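Exopolysaccharide biosynthesis protein (Pantoea stewartii subsp. stewartii DC283, PDB 6TGF) modifies the glycan of the bacterial biofilm, probably as an exopolysaccharide hydrolase, and is a trimer with a bacteriophage tailspike-like parallel beta-helix fold. Local coordinates at residues 234-237 against 238-242; 249-252 against 253-257; 259-262 against 263-267; 272-275 against 276-280. All coordinates share one frame; numbering follows the deposited sequence.

All four contacts lie at the N-terminal end of the parallel beta-helix, around helix 252-265, and each is partly buried. Contacts 2 and 3 form the two ends of that helix: contact 2 starts it through an Asx turn, contact 3 stops it with a Schellman motif. Contact 1 is the preceding turn, held by Asp240; its Leu238 reaches both the helix and contact 4. Contact 4 belongs to the first coil of the beta-helix, and its cross-contact chemistry is aromatic and apolar, whereas contacts 1 to 3 rely largely on hydrogen bonds. Ser251 of contact 2 is bonded to Phe279 of contact 4; contacts 3 and 4 do not touch.

Contact 1 of 4, residues 234-237 against 238-242; sequences NRLS and LFDFG. With EDO (1,2-ethanediol), chain C.
Ser237 and Asp240 grip each other through two hydrogen bonds that run in opposite directions. The backbone N of Ser237 donates to Asp240 OD2 at 3.0 Å, almost straight at 168°, and meets the oxygen on its anti side, somewhat out of the carboxylate plane. In return Asp240 N donates to Ser237 O at 3.0 Å, from above the carbonyl plane and less straight. A third bond, from Phe239 N to Ser237 OG over 3.5 Å, is weak; chi1 of 71° sets the hydroxyl between the serine's backbone N and carbonyl carbon. Leu236 lies crosswise to the aspartate, its CD2 3.8 Å from Asp240 CG, while the ring of Phe241 presents its edge to Ser237 O, with CD1 3.8 Å away.

The turn lies between strand 224-228 and helix 252-265; residues 238-240 are helical in conformation but lack the regular bonds. Farther out, Arg228 forms a salt bridge with Asp240 OD1, and Leu238 packs on Ile255 and Met258 of that helix. A 1,2-ethanediol is weakly bonded to Phe241 O. With one carboxylate oxygen held by a backbone N-H and the other by a guanidinium group, the carboxylate's rotation is fixed, and its charged form is probably favoured.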
loop_
_atom_site.group_PDB
_atom_site.type_symbol
_atom_site.label_atom_id
_atom_site.label_comp_id
_atom_site.label_asym_id
_atom_site.label_seq_id
_atom_site.Cartn_x
_atom_site.Cartn_y
_atom_site.Cartn_z
ATOM N N ASN B 234 8.413 -23.610 -12.900
ATOM C CA ASN B 234 8.620 -22.389 -12.075
ATOM C C ASN B 234 9.760 -22.598 -11.067
ATOM O O ASN B 234 10.136 -21.605 -10.412
ATOM C CB ASN B 234 7.329 -21.953 -11.376
ATOM C CG ASN B 234 6.325 -21.346 -12.333
ATOM O OD1 ASN B 234 6.689 -20.554 -13.201
ATOM N ND2 ASN B 234 5.060 -21.702 -12.178
ATOM N N ARG B 235 10.296 -23.821 -10.948
ATOM C CA ARG B 235 11.406 -24.164 -10.013
ATOM C C ARG B 235 12.744 -24.234 -10.765
ATOM O O ARG B 235 13.775 -24.434 -10.094
ATOM C CB ARG B 235 11.112 -25.484 -9.293
ATOM C CG ARG B 235 9.846 -25.449 -8.449
ATOM C CD ARG B 235 9.723 -26.606 -7.475
ATOM N NE ARG B 235 10.614 -26.458 -6.328
ATOM C CZ ARG B 235 11.703 -27.190 -6.085
ATOM N NH1 ARG B 235 12.071 -28.163 -6.905
ATOM N NH2 ARG B 235 12.424 -26.945 -5.003
ATOM N N LEU B 236 12.738 -24.072 -12.095
ATOM C CA LEU B 236 13.974 -23.961 -12.918
ATOM C C LEU B 236 14.716 -22.674 -12.534
ATOM O O LEU B 236 14.043 -21.689 -12.162
ATOM C CB LEU B 236 13.616 -23.958 -14.409
ATOM C CG LEU B 236 13.235 -25.308 -15.016
ATOM C CD1 LEU B 236 12.692 -25.127 -16.426
ATOM C CD2 LEU B 236 14.418 -26.264 -15.033
ATOM N N SER B 237 16.049 -22.695 -12.612
ATOM C CA SER B 237 16.943 -21.530 -12.377
ATOM C C SER B 237 18.040 -21.508 -13.446
ATOM O O SER B 237 18.111 -22.466 -14.237
ATOM C CB SER B 237 17.529 -21.556 -10.987
ATOM O OG SER B 237 18.482 -22.602 -10.852
ATOM N N LEU B 238 18.869 -20.460 -13.454
ATOM C CA LEU B 238 19.968 -20.273 -14.440
ATOM C C LEU B 238 21.046 -21.348 -14.248
ATOM O O LEU B 238 21.808 -21.573 -15.209
ATOM C CB LEU B 238 20.554 -18.864 -14.300
ATOM C CG LEU B 238 19.701 -17.735 -14.879
ATOM C CD1 LEU B 238 20.246 -16.380 -14.459
ATOM C CD2 LEU B 238 19.622 -17.829 -16.395
ATOM N N PHE B 239 21.113 -21.983 -13.070
ATOM C CA PHE B 239 21.992 -23.151 -12.793
ATOM C C PHE B 239 21.697 -24.261 -13.811
ATOM O O PHE B 239 22.652 -24.910 -14.278
ATOM C CB PHE B 239 21.810 -23.684 -11.367
ATOM C CG PHE B 239 22.469 -22.895 -10.258
ATOM C CD1 PHE B 239 23.464 -21.961 -10.515
ATOM C CD2 PHE B 239 22.116 -23.123 -8.936
ATOM C CE1 PHE B 239 24.064 -21.257 -9.482
ATOM C CE2 PHE B 239 22.719 -22.420 -7.904
ATOM C CZ PHE B 239 23.693 -21.489 -8.178
ATOM N N ASP B 240 20.418 -24.453 -14.153
ATOM C CA ASP B 240 19.945 -25.486 -15.115
ATOM C C ASP B 240 20.391 -25.128 -16.537
ATOM O O ASP B 240 20.448 -26.051 -17.372
ATOM C CB ASP B 240 18.425 -25.654 -15.051
ATOM C CG ASP B 240 17.930 -26.151 -13.704
ATOM O OD1 ASP B 240 18.450 -27.181 -13.232
ATOM O OD2 ASP B 240 17.039 -25.494 -13.133
ATOM N N PHE B 241 20.684 -23.848 -16.801
ATOM C CA PHE B 241 21.134 -23.328 -18.120
ATOM C C PHE B 241 22.647 -23.059 -18.106
ATOM O O PHE B 241 23.155 -22.485 -19.089
ATOM C CB PHE B 241 20.303 -22.100 -18.508
ATOM C CG PHE B 241 18.902 -22.436 -18.951
ATOM C CD1 PHE B 241 17.896 -22.656 -18.023
ATOM C CD2 PHE B 241 18.594 -22.558 -20.299
ATOM C CE1 PHE B 241 16.610 -22.980 -18.431
ATOM C CE2 PHE B 241 17.308 -22.884 -20.707
ATOM C CZ PHE B 241 16.318 -23.092 -19.774
ATOM N N GLY B 242 23.342 -23.472 -17.038
ATOM C CA GLY B 242 24.816 -23.558 -16.975
ATOM C C GLY B 242 25.467 -22.367 -16.288
ATOM O O GLY B 242 26.698 -22.217 -16.429
HETATM C C1 EDO C . 26.385 -21.521 -19.845
HETATM O O1 EDO C . 25.684 -21.479 -21.073
HETATM C C2 EDO C . 27.393 -22.613 -19.786
HETATM O O2 EDO C . 28.733 -22.196 -19.987
#

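Contact 2 of 4, residues 249-252 against 253-257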
loop_
_atom_site.group_PDB
_atom_site.type_symbol
_atom_site.label_atom_id
_atom_site.label_comp_id
_atom_site.label_asym_id
_atom_site.label_seq_id
_atom_site.Cartn_x
_atom_site.Cartn_y
_atom_site.Cartn_z
ATOM N N THR B 249 32.629 -16.095 -13.654
ATOM C CA THR B 249 32.213 -16.745 -14.925
ATOM C C THR B 249 31.007 -15.998 -15.504
ATOM O O THR B 249 30.007 -15.837 -14.777
ATOM C CB THR B 249 31.886 -18.227 -14.717
ATOM O OG1 THR B 249 32.914 -18.804 -13.911
ATOM C CG2 THR B 249 31.763 -18.987 -16.019
ATOM N N ASP B 250 31.107 -15.567 -16.764
ATOM C CA ASP B 250 30.026 -14.853 -17.494
ATOM C C ASP B 250 28.815 -15.787 -17.599
ATOM O O ASP B 250 28.954 -16.869 -18.205
ATOM C CB ASP B 250 30.505 -14.377 -18.868
ATOM C CG ASP B 250 29.531 -13.455 -19.583
ATOM O OD1 ASP B 250 28.551 -13.015 -18.945
ATOM O OD2 ASP B 250 29.763 -13.182 -20.776
ATOM N N SER B 251 27.685 -15.382 -17.013
ATOM C CA SER B 251 26.399 -16.128 -17.024
ATOM C C SER B 251 25.439 -15.518 -18.054
ATOM O O SER B 251 24.242 -15.852 -18.006
ATOM C CB SER B 251 25.787 -16.160 -15.644
ATOM O OG SER B 251 25.563 -14.846 -15.158
ATOM N N ALA B 252 25.945 -14.668 -18.957
ATOM C CA ALA B 252 25.175 -14.065 -20.070
ATOM C C ALA B 252 24.656 -15.166 -20.994
ATOM O O ALA B 252 23.484 -15.146 -21.359
ATOM C CB ALA B 252 26.010 -13.051 -20.816
ATOM N N PRO B 253 25.485 -16.160 -21.397
ATOM C CA PRO B 253 25.008 -17.261 -22.237
ATOM C C PRO B 253 23.805 -18.000 -21.629
ATOM O O PRO B 253 22.872 -18.288 -22.358
ATOM C CB PRO B 253 26.219 -18.202 -22.334
ATOM C CG PRO B 253 27.407 -17.296 -22.110
ATOM C CD PRO B 253 26.922 -16.278 -21.098
ATOM N N ALA B 254 23.862 -18.282 -20.323
ATOM C CA ALA B 254 22.798 -18.965 -19.547
ATOM C C ALA B 254 21.527 -18.109 -19.559
ATOM O O ALA B 254 20.443 -18.659 -19.833
ATOM C CB ALA B 254 23.270 -19.229 -18.137
ATOM N N ILE B 255 21.669 -16.809 -19.278
ATOM C CA ILE B 255 20.553 -15.815 -19.238
ATOM C C ILE B 255 19.892 -15.752 -20.621
ATOM O O ILE B 255 18.647 -15.759 -20.674
ATOM C CB ILE B 255 21.060 -14.437 -18.762
ATOM C CG1 ILE B 255 21.450 -14.471 -17.282
ATOM C CG2 ILE B 255 20.030 -13.350 -19.044
ATOM C CD1 ILE B 255 22.279 -13.291 -16.831
ATOM N N LYS B 256 20.696 -15.694 -21.688
ATOM C CA LYS B 256 20.222 -15.675 -23.099
ATOM C C LYS B 256 19.515 -16.996 -23.430
ATOM O O LYS B 256 18.463 -16.948 -24.095
ATOM C CB LYS B 256 21.390 -15.422 -24.057
ATOM C CG LYS B 256 21.972 -14.016 -24.004
ATOM C CD LYS B 256 22.837 -13.679 -25.198
ATOM C CE LYS B 256 23.692 -12.445 -24.996
ATOM N NZ LYS B 256 25.126 -12.786 -24.837
ATOM N N ALA B 257 20.074 -18.127 -22.983
ATOM C CA ALA B 257 19.546 -19.491 -23.221
ATOM C C ALA B 257 18.184 -19.652 -22.533
ATOM O O ALA B 257 17.223 -20.075 -23.212
ATOM C CB ALA B 257 20.531 -20.524 -22.734
#
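Asp250 and Pro253 stand roughly perpendicular to each other, the carboxylate carbon CG of Asp250 lying 4.1 Å from CD of the proline ring. The carboxylate is brought there by chi1 of -171°, which carries CG anti to the backbone N and brings OD1 within reach of the backbone N of Ala252. Ala252 N meets Asp250 OD1 from above the carboxylate plane, at 3.1 Å. This closes an Asx turn just ahead of helix 252-265, the helix that lies across the N-terminal end of the parallel beta-helix. Ser251 occupies the N-cap position, yet its hydroxyl makes no capping bond: OG is directed to Phe279 O on the first coil, and Asp250 OD2 likewise turns to Thr281 OG1.

Ile255 leans back along the helix toward Ser251. Its CG1 arm, set beside its own backbone N, runs alongside the Ser251 carbonyl and ends with CD1 4.0 Å from Ser251 OG; the same CD1 end packs on Val280, and the side chain also touches Cys283. The first helical bonds join Ile255 N to Ser251 O at 3.0 Å and Lys256 N to Ala252 O at 2.9 Å. The Lys256 chain is extended until chi4, where a bend to 108° turns the ammonium back over the Ala252 methyl, NZ lying 4.1 Å from Ala252 CB. Asp250 OD2 remains 6.2 Å from Lys256 NZ, too far for a salt bridge, though the opposite charges may attract weakly.

Contact 3 of 4, residues 259-262 against 263-267; sequences YQWS and QQSDQ
This is a local contact, mostly between residues one turn apart, at the C-terminal end of helix 252-265, where a Schellman motif stops the helix. Asp266, with positive phi, is its C-prime residue: Gln267 N returns to Ser262 O at 2.8 Å, in the carbonyl plane and on a lone pair, and the inner bond from Asp266 N to Gln263 O is weak. One turn earlier, Tyr259 O takes two donors. Ser262 OG, placed between its backbone N and carbonyl carbon by chi1 of 72°, donates to Tyr259 O at 2.6 Å, and Gln263 N reaches the same oxygen at 2.9 Å.

Side chains pack in three ways along and just past this last turn. Gln263 sets its CG over one face of the Tyr259 ring, a CH-pi contact with CG 3.9 Å from the ring centroid; a bend at chi2 brings the amide back alongside the ring, tilted 47° from its plane, and NE2 is held by Phe292 O. Gln260 and Gln264 run side by side in the same direction with their amides stacked, their OE1 atoms 3.8 Å apart. Trp261 has Ser265 CB over one face, while Gln267 CG approaches obliquely at 4.0 Å from Trp261 CH2, the Gln267 amide lying only 5° from parallel to the indole.

The Tyr259 ring meets those of Phe285 and Phe293, the latter on strand 290-296 of the beta-helix; Trp261 meets Phe241 and Leu236 in the turn that precedes the helix.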
loop_
_atom_site.group_PDB
_atom_site.type_symbol
_atom_site.label_atom_id
_atom_site.label_comp_id
_atom_site.label_asym_id
_atom_site.label_seq_id
_atom_site.Cartn_x
_atom_site.Cartn_y
_atom_site.Cartn_z
ATOM N N TYR B 259 16.199 -17.318 -21.397
ATOM C CA TYR B 259 15.278 -16.314 -21.985
ATOM C C TYR B 259 14.642 -16.888 -23.254
ATOM O O TYR B 259 13.403 -16.948 -23.330
ATOM C CB TYR B 259 15.984 -14.998 -22.322
ATOM C CG TYR B 259 15.035 -13.952 -22.851
ATOM C CD1 TYR B 259 13.978 -13.518 -22.072
ATOM C CD2 TYR B 259 15.155 -13.431 -24.130
ATOM C CE1 TYR B 259 13.076 -12.577 -22.535
ATOM C CE2 TYR B 259 14.264 -12.482 -24.608
ATOM C CZ TYR B 259 13.221 -12.053 -23.806
ATOM O OH TYR B 259 12.325 -11.118 -24.237
ATOM N N GLN B 260 15.477 -17.293 -24.213
ATOM C CA GLN B 260 15.033 -17.787 -25.544
ATOM C C GLN B 260 14.168 -19.039 -25.355
ATOM O O GLN B 260 13.186 -19.184 -26.106
ATOM C CB GLN B 260 16.228 -18.067 -26.459
ATOM C CG GLN B 260 15.880 -17.966 -27.938
ATOM C CD GLN B 260 16.713 -18.886 -28.798
ATOM O OE1 GLN B 260 16.796 -20.089 -28.554
ATOM N NE2 GLN B 260 17.330 -18.326 -29.826
ATOM N N TRP B 261 14.515 -19.897 -24.388
ATOM C CA TRP B 261 13.713 -21.090 -23.999
ATOM C C TRP B 261 12.306 -20.649 -23.578
ATOM O O TRP B 261 11.331 -21.181 -24.141
ATOM C CB TRP B 261 14.395 -21.895 -22.884
ATOM C CG TRP B 261 13.490 -22.914 -22.261
ATOM C CD1 TRP B 261 13.184 -24.151 -22.751
ATOM C CD2 TRP B 261 12.741 -22.773 -21.039
ATOM N NE1 TRP B 261 12.308 -24.791 -21.916
ATOM C CE2 TRP B 261 12.018 -23.972 -20.858
ATOM C CE3 TRP B 261 12.613 -21.759 -20.083
ATOM C CZ2 TRP B 261 11.186 -24.179 -19.758
ATOM C CZ3 TRP B 261 11.790 -21.965 -18.997
ATOM C CH2 TRP B 261 11.087 -23.160 -18.839
ATOM N N SER B 262 12.217 -19.719 -22.621
ATOM C CA SER B 262 10.951 -19.216 -22.022
ATOM C C SER B 262 10.078 -18.556 -23.096
ATOM O O SER B 262 8.844 -18.688 -23.008
ATOM C CB SER B 262 11.229 -18.267 -20.887
ATOM O OG SER B 262 11.725 -17.028 -21.372
ATOM N N GLN B 263 10.698 -17.863 -24.057
ATOM C CA GLN B 263 10.010 -17.200 -25.199
ATOM C C GLN B 263 9.434 -18.270 -26.137
ATOM O O GLN B 263 8.224 -18.204 -26.430
ATOM C CB GLN B 263 10.971 -16.276 -25.952
ATOM C CG GLN B 263 11.407 -15.055 -25.151
ATOM C CD GLN B 263 10.271 -14.107 -24.849
ATOM O OE1 GLN B 263 9.345 -13.941 -25.639
ATOM N NE2 GLN B 263 10.338 -13.466 -23.694
ATOM N N GLN B 264 10.270 -19.216 -26.578
ATOM C CA GLN B 264 9.892 -20.311 -27.516
ATOM C C GLN B 264 8.860 -21.238 -26.858
ATOM O O GLN B 264 7.990 -21.754 -27.586
ATOM C CB GLN B 264 11.123 -21.111 -27.948
ATOM C CG GLN B 264 11.973 -20.404 -28.996
ATOM C CD GLN B 264 13.091 -21.268 -29.531
ATOM O OE1 GLN B 264 13.682 -20.976 -30.568
ATOM N NE2 GLN B 264 13.392 -22.347 -28.826
ATOM N N SER B 265 8.961 -21.441 -25.540
ATOM C CA SER B 265 8.108 -22.364 -24.743
ATOM C C SER B 265 6.899 -21.624 -24.151
ATOM O O SER B 265 6.000 -22.308 -23.620
ATOM C CB SER B 265 8.924 -23.040 -23.666
ATOM O OG SER B 265 8.105 -23.835 -22.825
ATOM N N ASP B 266 6.873 -20.289 -24.243
ATOM C CA ASP B 266 5.817 -19.415 -23.661
ATOM C C ASP B 266 5.642 -19.762 -22.176
ATOM O O ASP B 266 4.497 -20.025 -21.752
ATOM C CB ASP B 266 4.505 -19.530 -24.446
ATOM C CG ASP B 266 3.436 -18.526 -24.037
ATOM O OD1 ASP B 266 3.792 -17.495 -23.425
ATOM O OD2 ASP B 266 2.251 -18.785 -24.332
ATOM N N GLN B 267 6.747 -19.776 -21.423
ATOM C CA GLN B 267 6.766 -19.980 -19.949
ATOM C C GLN B 267 7.037 -18.636 -19.276
ATOM O O GLN B 267 8.102 -18.056 -19.463
ATOM C CB GLN B 267 7.810 -21.031 -19.564
ATOM C CG GLN B 267 7.264 -22.453 -19.543
ATOM C CD GLN B 267 6.294 -22.693 -18.412
ATOM O OE1 GLN B 267 6.152 -21.882 -17.500
ATOM N NE2 GLN B 267 5.614 -23.827 -18.462
#

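Contact 4 of 4, residues 272-275 against 276-280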
loop_
_atom_site.group_PDB
_atom_site.type_symbol
_atom_site.label_atom_id
_atom_site.label_comp_id
_atom_site.label_asym_id
_atom_site.label_seq_id
_atom_site.Cartn_x
_atom_site.Cartn_y
_atom_site.Cartn_z
ATOM N N GLN B 272 15.167 -16.664 -14.171
ATOM C CA GLN B 272 15.185 -16.860 -12.697
ATOM C C GLN B 272 16.620 -17.150 -12.246
ATOM O O GLN B 272 17.142 -18.226 -12.595
ATOM C CB GLN B 272 14.246 -18.002 -12.301
ATOM C CG GLN B 272 14.159 -18.235 -10.797
ATOM C CD GLN B 272 13.551 -17.058 -10.075
ATOM O OE1 GLN B 272 12.498 -16.551 -10.456
ATOM N NE2 GLN B 272 14.210 -16.617 -9.016
ATOM N N PHE B 273 17.226 -16.218 -11.501
ATOM C CA PHE B 273 18.525 -16.398 -10.803
ATOM C C PHE B 273 18.307 -17.198 -9.523
ATOM O O PHE B 273 17.320 -16.987 -8.822
ATOM C CB PHE B 273 19.149 -15.057 -10.412
ATOM C CG PHE B 273 19.773 -14.266 -11.533
ATOM C CD1 PHE B 273 19.022 -13.362 -12.266
ATOM C CD2 PHE B 273 21.123 -14.392 -11.821
ATOM C CE1 PHE B 273 19.603 -12.619 -13.282
ATOM C CE2 PHE B 273 21.702 -13.651 -12.840
ATOM C CZ PHE B 273 20.940 -12.765 -13.568
ATOM N N PRO B 274 19.218 -18.131 -9.169
ATOM C CA PRO B 274 19.282 -18.651 -7.807
ATOM C C PRO B 274 20.034 -17.632 -6.937
ATOM O O PRO B 274 20.520 -16.654 -7.480
ATOM C CB PRO B 274 20.021 -19.987 -7.957
ATOM C CG PRO B 274 20.862 -19.834 -9.214
ATOM C CD PRO B 274 20.223 -18.740 -10.050
ATOM N N ALA B 275 20.096 -17.864 -5.623
ATOM C CA ALA B 275 20.827 -17.004 -4.662
ATOM C C ALA B 275 22.324 -17.041 -5.001
ATOM O O ALA B 275 22.804 -18.112 -5.427
ATOM C CB ALA B 275 20.561 -17.456 -3.246
ATOM N N GLY B 276 23.017 -15.907 -4.846
ATOM C CA GLY B 276 24.477 -15.788 -5.041
ATOM C C GLY B 276 24.857 -14.580 -5.883
ATOM O O GLY B 276 23.950 -13.832 -6.300
ATOM N N THR B 277 26.161 -14.396 -6.117
ATOM C CA THR B 277 26.744 -13.313 -6.953
ATOM C C THR B 277 27.013 -13.863 -8.358
ATOM O O THR B 277 27.674 -14.917 -8.453
ATOM C CB THR B 277 28.016 -12.747 -6.312
ATOM O OG1 THR B 277 27.688 -12.335 -4.985
ATOM C CG2 THR B 277 28.601 -11.582 -7.081
ATOM N N PHE B 278 26.528 -13.173 -9.397
ATOM C CA PHE B 278 26.625 -13.594 -10.820
ATOM C C PHE B 278 27.269 -12.485 -11.657
ATOM O O PHE B 278 26.884 -11.309 -11.501
ATOM C CB PHE B 278 25.243 -13.956 -11.365
ATOM C CG PHE B 278 24.653 -15.195 -10.743
ATOM C CD1 PHE B 278 24.002 -15.131 -9.522
ATOM C CD2 PHE B 278 24.774 -16.427 -11.365
ATOM C CE1 PHE B 278 23.469 -16.272 -8.944
ATOM C CE2 PHE B 278 24.241 -17.567 -10.786
ATOM C CZ PHE B 278 23.589 -17.487 -9.578
ATOM N N PHE B 279 28.216 -12.863 -12.521
ATOM C CA PHE B 279 28.857 -11.976 -13.526
ATOM C C PHE B 279 28.064 -12.053 -14.836
ATOM O O PHE B 279 27.888 -13.167 -15.369
ATOM C CB PHE B 279 30.324 -12.356 -13.737
ATOM C CG PHE B 279 31.042 -11.495 -14.745
ATOM C CD1 PHE B 279 31.215 -10.138 -14.521
ATOM C CD2 PHE B 279 31.539 -12.038 -15.920
ATOM C CE1 PHE B 279 31.873 -9.346 -15.448
ATOM C CE2 PHE B 279 32.198 -11.244 -16.845
ATOM C CZ PHE B 279 32.363 -9.900 -16.608
ATOM N N VAL B 280 27.602 -10.901 -15.331
ATOM C CA VAL B 280 26.731 -10.785 -16.536
ATOM C C VAL B 280 27.285 -9.674 -17.435
ATOM O O VAL B 280 27.291 -8.510 -16.993
ATOM C CB VAL B 280 25.266 -10.507 -16.141
ATOM C CG1 VAL B 280 24.353 -10.415 -17.353
ATOM C CG2 VAL B 280 24.735 -11.540 -15.158
#
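Phe273 and Phe278 form a T-shaped, edge-to-face pair. The edge of Phe273 is turned to the face of Phe278, the ring centroids lie 5.3 Å apart and the planes meet at 67°. Chi1 of -67° sets the Phe278 ring beside its own backbone N, where it faces Phe273. Phe273 CD2 leads the approach, standing over the rim of the Phe278 ring rather than its centre, 3.8 Å from Phe278 CD1. As the two side chains run antiparallel alongside one another, Phe273 CE2 also comes to lie against the CB of Phe278. Ala275 O sits beside the edge of the Phe278 ring, near its plane, 4.0 Å from Phe278 CE1.

Apolar contacts flank this pair. Pro274 lies across Phe278, its CG and CD both touching Phe278 CZ, at 3.6 Å. Val280 CG2 sits near the plane of the Phe273 ring, at its edge, 4.3 Å from Phe273 CZ.

All of this lies in the first coil of the parallel beta-helix: strand 271-272 pairs with strand 290-296 of the following coil, strand 276-279 pairs with 308-311, and the corner between them turns through Pro274, Ala275 and Gly276. Gly276 adopts phi 133°, a backbone conformation largely confined to glycine. Phe273, Phe278 and Val280 point to the inner side of this corner, where Ile255 of helix 252-265 closes over Phe273 and Val280.

Among polar groups, Gln272 NE2 donates to Phe273 O at 3.1 Å, tilted out of the carbonyl plane, while Gln272 OE1 accepts from Arg294 and Pro274 O from Thr308 OG1.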